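Local coordinates for protein putative ManD family dehydratase (Pantoea ananatis, PDB 3T6C) that dehydrates D-gluconate to 2-dehydro-3-deoxy-D-gluconate with low activity in vitro, using one magnesium ion per subunit, at residues K224-P227 and R228-D231; D231-R234 and N235-F239. All coordinates share one frame; numbering follows the deposited sequence. Where two conformers were deposited one is given.

Contact 1 (K224-P227 and R228-D231); sequences KSIP and RLFD
The guanidinium of Arg228 lies with one face over Ser225, whose CA is 3.8 Å above its plane and offset toward the rim. The Phe230 ring meets Ile226 O at its edge, 3.3 Å from CD2. Both groups project from helix 219-237, in the C-terminal barrel domain of this enolase-superfamily protein. The Arg228 chain bends at chi3 (-26°), and its guanidinium lies back over the preceding turn. Ile226 and Phe230 point the same way, with Ile226 CG2 3.9 Å from Phe230 CD2. This pair packs inward on strand 242-246: Ile226 on His245, Phe230 on Leu243. Ile226 CD1 also reaches Leu229 CD2, at 4.3 Å.

The helix is kinked at Pro227, whose nitrogen has no hydrogen to give to the preceding turn. Past the kink the regular pattern holds. Leu229 N bonds Ser225 O and Phe230 N bonds Ile226 O. Ser225 OG bonds Tyr222 O, one turn back. Lys224 NZ forms a salt bridge with Glu242 of the second subunit. The proline carbonyl is itself used as an acceptor: Asp231 N donates to Pro227 O over 2.9 Å.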
# COMPACT_ATOMS: atom_id res chain seq x y z
N LYS A 224 -5.47 34.08 -0.23
CA LYS A 224 -4.57 34.87 0.65
C LYS A 224 -5.37 35.67 1.68
O LYS A 224 -4.87 35.92 2.79
CB LYS A 224 -3.64 35.75 -0.19
CG LYS A 224 -2.69 34.96 -1.08
CD LYS A 224 -1.89 35.90 -1.99
CE LYS A 224 -0.84 35.18 -2.83
NZ LYS A 224 -1.39 34.70 -4.12
N SER A 225 -6.59 36.06 1.37
CA SER A 225 -7.34 36.91 2.27
C SER A 225 -7.76 36.15 3.52
O SER A 225 -8.02 36.76 4.58
CB SER A 225 -8.58 37.50 1.57
OG SER A 225 -9.68 36.57 1.49
N ILE A 226 -7.87 34.83 3.39
CA ILE A 226 -8.57 34.07 4.43
C ILE A 226 -7.81 33.94 5.78
O ILE A 226 -8.39 34.17 6.85
CB ILE A 226 -9.10 32.72 3.86
CG1 ILE A 226 -10.25 32.95 2.86
CG2 ILE A 226 -9.72 31.83 4.99
CD1 ILE A 226 -11.39 33.94 3.32
N PRO A 227 -6.52 33.53 5.76
CA PRO A 227 -5.84 33.48 7.06
C PRO A 227 -5.80 34.87 7.73
O PRO A 227 -5.89 34.92 8.96
CB PRO A 227 -4.42 32.99 6.69
CG PRO A 227 -4.69 32.12 5.44
CD PRO A 227 -5.73 32.93 4.67
N ARG A 228 -5.68 35.96 6.99
CA ARG A 228 -5.72 37.30 7.58
C ARG A 228 -7.08 37.56 8.25
O ARG A 228 -7.13 38.13 9.38
CB ARG A 228 -5.44 38.37 6.51
CG ARG A 228 -4.07 38.22 5.82
CD ARG A 228 -3.69 39.36 4.80
NE ARG A 228 -4.86 40.02 4.23
CZ ARG A 228 -5.16 40.07 2.93
NH1 ARG A 228 -4.37 39.50 2.01
NH2 ARG A 228 -6.27 40.70 2.54
N LEU A 229 -8.16 37.17 7.58
CA LEU A 229 -9.50 37.32 8.17
C LEU A 229 -9.58 36.62 9.52
O LEU A 229 -10.05 37.19 10.51
CB LEU A 229 -10.59 36.80 7.21
CG LEU A 229 -12.01 36.76 7.80
CD1 LEU A 229 -12.61 38.17 8.11
CD2 LEU A 229 -12.86 35.99 6.82
N PHE A 230 -9.14 35.37 9.58
CA PHE A 230 -9.23 34.61 10.81
C PHE A 230 -8.29 35.06 11.90
O PHE A 230 -8.66 35.01 13.09
CB PHE A 230 -9.27 33.09 10.59
CG PHE A 230 -10.58 32.65 10.00
CD1 PHE A 230 -11.63 32.39 10.84
CD2 PHE A 230 -10.77 32.62 8.62
CE1 PHE A 230 -12.88 32.10 10.33
CE2 PHE A 230 -12.02 32.31 8.10
CZ PHE A 230 -13.08 32.04 8.96
N ASP A 231 -7.13 35.59 11.51
CA ASP A 231 -6.27 36.24 12.53
C ASP A 231 -7.00 37.41 13.18
O ASP A 231 -6.98 37.56 14.43
CB ASP A 231 -5.00 36.71 11.83
CG ASP A 231 -3.94 37.20 12.80
OD1 ASP A 231 -3.40 36.41 13.58
OD2 ASP A 231 -3.64 38.39 12.77

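Contact 2 (D231-R234 and N235-F239); sequences DHLR and NKLGF
Arg234 and Phe239 meet where helix 219-237 ends, at a C-terminus closed by a glycine of positive phi, Gly238. The helix leads into strand 242-246 of the C-terminal barrel domain, in a beta-alpha-beta crossover from strand 173-176.

Two CH-pi contacts carry the side-chain packing. Arg234 CD sits over the centre of the Phe239 ring, 3.7 Å from its centroid. The guanidinium and ring planes are 20° apart, and Arg234 NE lies 3.6 Å from Phe239 CD1. A bend at chi2 (-61°) folds the arginine toward the helix end. The second contact is less centred: Lys236 CG lies over one face of the His232 imidazole, offset toward the rim, 3.8 Å from its centroid. Leu233 and Leu237 run side by side, and Leu233 also rests on Leu243 of strand 242-246.

The backbone bonds continue to the last turn. Asn235, Lys236 and Leu237 donate to the carbonyls of Asp231, His232 and Leu233. The final one, Gly238 N to Arg234 O, is more bent, with the donor above the carbonyl plane.

Side-chain hydrogen bonds fix the polar groups. The guanidinium, with Phe239 over one face, is bonded by backbone carbonyls. Its NE bonds Tyr266 O, its NH1 bonds Val241 O, and its NH2 makes a weak bond to Gln267 O. This holds the chain after the helix against the loop that follows helix 253-262. His232 NE2 bonds Glu160 of helix 156-168. A water joins the two segments, 2.8 Å from His232 ND1 and accepting from Asn235 ND2 at 3.0 Å. Across the helix end, Arg234 NH1 also donates to a lone pair of Gly238 O, in the carbonyl plane, over 2.9 Å.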
# COMPACT_ATOMS: atom_id res chain seq x y z
N ASP A 231 -7.13 35.59 11.51
CA ASP A 231 -6.27 36.24 12.53
C ASP A 231 -7.00 37.41 13.18
O ASP A 231 -6.98 37.56 14.43
CB ASP A 231 -5.00 36.71 11.83
CG ASP A 231 -3.94 37.20 12.80
OD1 ASP A 231 -3.40 36.41 13.58
OD2 ASP A 231 -3.64 38.39 12.77
N HIS A 232 -7.67 38.23 12.37
CA HIS A 232 -8.36 39.41 12.90
C HIS A 232 -9.50 38.95 13.78
O HIS A 232 -9.69 39.49 14.88
CB HIS A 232 -8.93 40.24 11.74
CG HIS A 232 -9.81 41.35 12.20
ND1 HIS A 232 -9.30 42.53 12.69
CD2 HIS A 232 -11.17 41.46 12.27
CE1 HIS A 232 -10.30 43.34 13.02
NE2 HIS A 232 -11.44 42.71 12.79
N LEU A 233 -10.26 37.95 13.33
CA LEU A 233 -11.41 37.50 14.11
C LEU A 233 -10.99 36.90 15.44
O LEU A 233 -11.61 37.15 16.44
CB LEU A 233 -12.26 36.49 13.32
CG LEU A 233 -12.95 37.08 12.08
CD1 LEU A 233 -13.58 35.91 11.31
CD2 LEU A 233 -14.02 38.14 12.45
N ARG A 234 -9.90 36.13 15.47
CA ARG A 234 -9.43 35.58 16.74
C ARG A 234 -8.92 36.69 17.65
O ARG A 234 -9.13 36.64 18.86
CB ARG A 234 -8.37 34.52 16.51
CG ARG A 234 -8.94 33.23 15.93
CD ARG A 234 -9.98 32.64 16.94
NE ARG A 234 -10.40 31.29 16.58
CZ ARG A 234 -11.53 30.70 16.95
NH1 ARG A 234 -12.42 31.31 17.75
NH2 ARG A 234 -11.75 29.46 16.56
N ASN A 235 -8.26 37.70 17.08
CA ASN A 235 -7.75 38.82 17.86
C ASN A 235 -8.88 39.57 18.54
O ASN A 235 -8.75 40.00 19.70
CB ASN A 235 -6.97 39.76 16.94
CG ASN A 235 -6.34 40.94 17.69
OD1 ASN A 235 -5.93 40.80 18.85
ND2 ASN A 235 -6.26 42.09 17.04
N LYS A 236 -9.96 39.79 17.80
CA LYS A 236 -11.10 40.58 18.29
C LYS A 236 -12.15 39.78 19.09
O LYS A 236 -12.79 40.34 20.01
CB LYS A 236 -11.74 41.32 17.10
CG LYS A 236 -10.84 42.37 16.39
CD LYS A 236 -10.20 43.33 17.35
CE LYS A 236 -9.34 44.34 16.62
NZ LYS A 236 -9.00 45.49 17.53
N LEU A 237 -12.46 38.56 18.64
CA LEU A 237 -13.51 37.74 19.25
C LEU A 237 -13.06 36.68 20.23
O LEU A 237 -13.88 36.19 21.04
CB LEU A 237 -14.31 37.01 18.16
CG LEU A 237 -14.93 37.80 17.01
CD1 LEU A 237 -15.66 36.87 16.05
CD2 LEU A 237 -15.81 38.90 17.55
N GLY A 238 -11.76 36.34 20.21
CA GLY A 238 -11.29 35.30 21.11
C GLY A 238 -11.42 33.86 20.61
O GLY A 238 -11.92 33.63 19.50
N PHE A 239 -10.96 32.90 21.41
CA PHE A 239 -10.96 31.48 21.04
C PHE A 239 -12.08 30.64 21.61
O PHE A 239 -12.15 29.45 21.35
CB PHE A 239 -9.58 30.84 21.39
CG PHE A 239 -8.51 31.18 20.39
CD1 PHE A 239 -8.24 30.31 19.32
CD2 PHE A 239 -7.79 32.35 20.47
CE1 PHE A 239 -7.27 30.61 18.39
CE2 PHE A 239 -6.80 32.66 19.52
CZ PHE A 239 -6.56 31.76 18.45
O HOH W 1 -6.84 42.42 14.12

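Contacts 1 and 2 are consecutive parts of one helix, 219-237, with centres 11 Å apart. Asp231 ends contact 1 and begins contact 2. Contact 1 holds the kinked middle of the helix; contact 2 holds its C-terminus and the turn leading to strand 242-246. Both pack on that strand and on helix 156-168, so the helix lies against that strand of the barrel and against its neighbouring outer helix along this length. The strand carries Asp246, a magnesium ligand. Phe230 of contact 1 lies about 9 Å from Asp246, side chain to side chain, whereas contact 2 is away from the annotated sites. The two contacts reach different neighbouring subunits: Lys224 the second, and Phe239 the third.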